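Local coordinates for protein glyoxylate reductase (Paecilomyces sp. J18, PDB 3WNV) that reduces glyoxylate, probably with a nicotinamide cofactor, as a member of the D-isomer specific 2-hydroxyacid dehydrogenase family, at residues S3-D11 with L25-E33. Numbering follows the deposited sequence.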
loop_
_atom_site.group_PDB
_atom_site.type_symbol
_atom_site.label_atom_id
_atom_site.label_comp_id
_atom_site.label_asym_id
_atom_site.label_seq_id
_atom_site.Cartn_x
_atom_site.Cartn_y
_atom_site.Cartn_z
ATOM N N SER A 3 3.069 7.907 -35.011
ATOM C CA SER A 3 3.169 8.968 -34.063
ATOM C C SER A 3 2.730 8.637 -32.644
ATOM O O SER A 3 2.479 9.527 -31.901
ATOM C CB SER A 3 2.398 10.164 -34.505
ATOM O OG SER A 3 2.993 10.678 -35.645
ATOM N N GLN A 4 2.759 7.392 -32.268
ATOM C CA GLN A 4 2.457 7.036 -30.889
ATOM C C GLN A 4 3.475 7.571 -29.903
ATOM O O GLN A 4 4.623 7.584 -30.168
ATOM C CB GLN A 4 2.401 5.550 -30.720
ATOM C CG GLN A 4 1.505 4.849 -31.666
ATOM C CD GLN A 4 1.306 3.426 -31.344
ATOM O OE1 GLN A 4 2.127 2.792 -30.765
ATOM N NE2 GLN A 4 0.180 2.921 -31.726
ATOM N N ALA A 5 2.989 7.995 -28.765
ATOM C CA ALA A 5 3.845 8.525 -27.698
ATOM C C ALA A 5 3.542 7.871 -26.354
ATOM O O ALA A 5 2.412 7.405 -26.112
ATOM C CB ALA A 5 3.715 10.036 -27.614
ATOM N N ALA A 6 4.538 7.842 -25.475
ATOM C CA ALA A 6 4.311 7.478 -24.081
ATOM C C ALA A 6 4.636 8.678 -23.171
ATOM O O ALA A 6 5.584 9.413 -23.426
ATOM C CB ALA A 6 5.153 6.285 -23.674
ATOM N N LEU A 7 3.862 8.864 -22.109
ATOM C CA LEU A 7 4.061 10.021 -21.247
ATOM C C LEU A 7 4.400 9.570 -19.835
ATOM O O LEU A 7 3.676 8.763 -19.229
ATOM C CB LEU A 7 2.794 10.877 -21.225
ATOM C CG LEU A 7 2.778 11.991 -20.177
ATOM C CD1 LEU A 7 3.836 13.035 -20.510
ATOM C CD2 LEU A 7 1.368 12.649 -20.141
ATOM N N LEU A 8 5.498 10.091 -19.304
ATOM C CA LEU A 8 5.925 9.728 -17.948
ATOM C C LEU A 8 5.471 10.832 -16.983
ATOM O O LEU A 8 5.822 11.997 -17.185
ATOM C CB LEU A 8 7.456 9.678 -17.926
ATOM C CG LEU A 8 8.069 9.697 -16.496
ATOM C CD1 LEU A 8 7.552 8.589 -15.558
ATOM C CD2 LEU A 8 9.625 9.637 -16.545
ATOM N N ILE A 9 4.678 10.479 -15.969
ATOM C CA ILE A 9 4.276 11.445 -14.946
ATOM C C ILE A 9 5.194 11.239 -13.749
ATOM O O ILE A 9 5.269 10.142 -13.216
ATOM C CB ILE A 9 2.842 11.203 -14.396
ATOM C CG1 ILE A 9 1.793 11.050 -15.522
ATOM C CG2 ILE A 9 2.462 12.366 -13.450
ATOM C CD1 ILE A 9 1.632 12.241 -16.406
ATOM N N GLY A 10 5.888 12.284 -13.318
ATOM C CA GLY A 10 6.735 12.130 -12.150
ATOM C C GLY A 10 8.093 11.574 -12.537
ATOM O O GLY A 10 8.567 11.831 -13.638
ATOM N N ASP A 11 8.712 10.833 -11.617
ATOM C CA ASP A 11 10.111 10.434 -11.774
ATOM C C ASP A 11 10.226 8.923 -11.967
ATOM O O ASP A 11 9.395 8.150 -11.464
ATOM C CB ASP A 11 10.925 10.767 -10.512
ATOM C CG ASP A 11 10.944 12.254 -10.166
ATOM O OD1 ASP A 11 10.857 13.114 -11.074
ATOM O OD2 ASP A 11 11.066 12.555 -8.947
ATOM N N LEU A 25 10.328 2.424 -29.934
ATOM C CA LEU A 25 8.928 2.152 -30.241
ATOM C C LEU A 25 8.062 3.400 -30.300
ATOM O O LEU A 25 7.140 3.458 -31.096
ATOM C CB LEU A 25 8.319 1.220 -29.176
ATOM C CG LEU A 25 9.082 -0.067 -28.869
ATOM C CD1 LEU A 25 8.467 -0.836 -27.694
ATOM C CD2 LEU A 25 9.152 -0.944 -30.086
ATOM N N VAL A 26 8.300 4.371 -29.411
ATOM C CA VAL A 26 7.381 5.510 -29.317
ATOM C C VAL A 26 8.162 6.778 -28.981
ATOM O O VAL A 26 9.290 6.706 -28.528
ATOM C CB VAL A 26 6.342 5.303 -28.160
ATOM C CG1 VAL A 26 5.288 4.262 -28.536
ATOM C CG2 VAL A 26 7.055 4.939 -26.846
ATOM N N THR A 27 7.523 7.926 -29.170
ATOM C CA THR A 27 8.047 9.228 -28.740
ATOM C C THR A 27 7.918 9.327 -27.229
ATOM O O THR A 27 6.815 9.170 -26.686
ATOM C CB THR A 27 7.200 10.352 -29.346
ATOM O OG1 THR A 27 7.300 10.321 -30.772
ATOM C CG2 THR A 27 7.614 11.727 -28.791
ATOM N N LEU A 28 9.027 9.553 -26.516
ATOM C CA LEU A 28 8.933 9.634 -25.057
ATOM C C LEU A 28 8.702 11.086 -24.648
ATOM O O LEU A 28 9.412 11.984 -25.104
ATOM C CB LEU A 28 10.211 9.069 -24.386
ATOM C CG LEU A 28 10.591 7.633 -24.783
ATOM C CD1 LEU A 28 11.943 7.215 -24.149
ATOM C CD2 LEU A 28 9.493 6.610 -24.421
ATOM N N LYS A 29 7.679 11.306 -23.821
ATOM C CA LYS A 29 7.313 12.633 -23.313
ATOM C C LYS A 29 7.311 12.582 -21.795
ATOM O O LYS A 29 7.076 11.533 -21.201
ATOM C CB LYS A 29 5.927 13.063 -23.827
ATOM C CG LYS A 29 5.933 13.324 -25.315
ATOM C CD LYS A 29 4.649 13.989 -25.775
ATOM C CE LYS A 29 4.587 14.037 -27.289
ATOM N NZ LYS A 29 5.658 14.864 -27.878
ATOM N N GLU A 30 7.607 13.700 -21.140
ATOM C CA GLU A 30 7.607 13.665 -19.686
ATOM C C GLU A 30 6.905 14.854 -19.046
ATOM O O GLU A 30 7.078 15.983 -19.494
ATOM C CB GLU A 30 9.050 13.622 -19.146
ATOM C CG GLU A 30 9.870 12.411 -19.557
ATOM C CD GLU A 30 11.229 12.393 -18.870
ATOM O OE1 GLU A 30 11.318 12.955 -17.754
ATOM O OE2 GLU A 30 12.194 11.822 -19.433
ATOM N N PHE A 31 6.178 14.586 -17.950
ATOM C CA PHE A 31 5.638 15.643 -17.085
ATOM C C PHE A 31 6.225 15.446 -15.691
ATOM O O PHE A 31 5.600 14.798 -14.827
ATOM C CB PHE A 31 4.105 15.563 -17.037
ATOM C CG PHE A 31 3.457 16.666 -16.237
ATOM C CD1 PHE A 31 3.268 17.915 -16.797
ATOM C CD2 PHE A 31 3.002 16.433 -14.938
ATOM C CE1 PHE A 31 2.671 18.941 -16.086
ATOM C CE2 PHE A 31 2.400 17.451 -14.214
ATOM C CZ PHE A 31 2.235 18.720 -14.806
ATOM N N PRO A 32 7.441 15.981 -15.460
ATOM C CA PRO A 32 8.148 15.664 -14.211
ATOM C C PRO A 32 7.560 16.374 -12.986
ATOM O O PRO A 32 7.650 15.851 -11.873
ATOM C CB PRO A 32 9.567 16.166 -14.475
ATOM C CG PRO A 32 9.429 17.160 -15.559
ATOM C CD PRO A 32 8.294 16.699 -16.416
ATOM N N GLU A 33 6.967 17.543 -13.215
ATOM C CA GLU A 33 6.328 18.322 -12.158
ATOM C C GLU A 33 5.475 19.408 -12.798
ATOM O O GLU A 33 5.596 19.672 -13.996
ATOM C CB GLU A 33 7.401 18.970 -11.288
ATOM C CG GLU A 33 8.322 19.855 -12.096
ATOM C CD GLU A 33 9.427 20.414 -11.263
ATOM O OE1 GLU A 33 9.454 20.111 -10.051
ATOM O OE2 GLU A 33 10.265 21.158 -11.810
HETATM O O HOH W 1 4.690 11.564 -31.182
HETATM O O HOH W 2 10.614 12.642 -15.256
#
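V26 divides its two methyl groups between Q4 and A6. CG1 lies 3.8 Å from Q4 CB, and CG2 lies 3.9 Å from A6 CB. With chi1 at -74°, CG1 is turned anti to the carbonyl carbon, toward Q4, and CG2 falls between the backbone N and the carbonyl carbon, facing A6. I315 of helix 297-317 also touches V26. An alanine here would lose both methyls and would probably leave a gap between Q4, A6 and that helix.

T27 starts the ladder of backbone bonds. Its N donates to Q4 O at 3.1 Å, in the carbonyl plane, and its O accepts A6 N. A water joins T27 OG1 to S3 O. L28 adds a looser apolar touch on A6, and its side chain also meets W19.

K29 is gripped through its backbone at both N and O, by A6 O and L8 N. Its aliphatic chain runs on the face of A5 and L7, with CB 3.9 Å from L7 CD1. Strands 5-9 and 27-31 are the parallel pair of a beta-alpha-beta unit, joined by helix 16-21. Strand 27-31 ends the parallel sheet within this chain; strand 5-9 is bonded on its other edge to strand 51-57. This five-stranded sheet is distinct from the seven-stranded one with the Rossmann-type glycine pattern; as in related dehydrogenases, it probably forms the core of the substrate-binding domain.

The E30 chain runs alongside that of L8, with CG 4.0 Å from L8 CB. Its carboxylate forms a salt bridge with R16, and a water links OE1 to G10 O.

F31 N gives L8 O a nearly straight bond of 2.7 Å (174° at the hydrogen), while F31 O accepts G10 N from above the carbonyl plane. I9 CG2 sits at the F31 ring edge, and F39 meets the ring edge-to-face. P32 O approaches G10 CA at 3.8 Å.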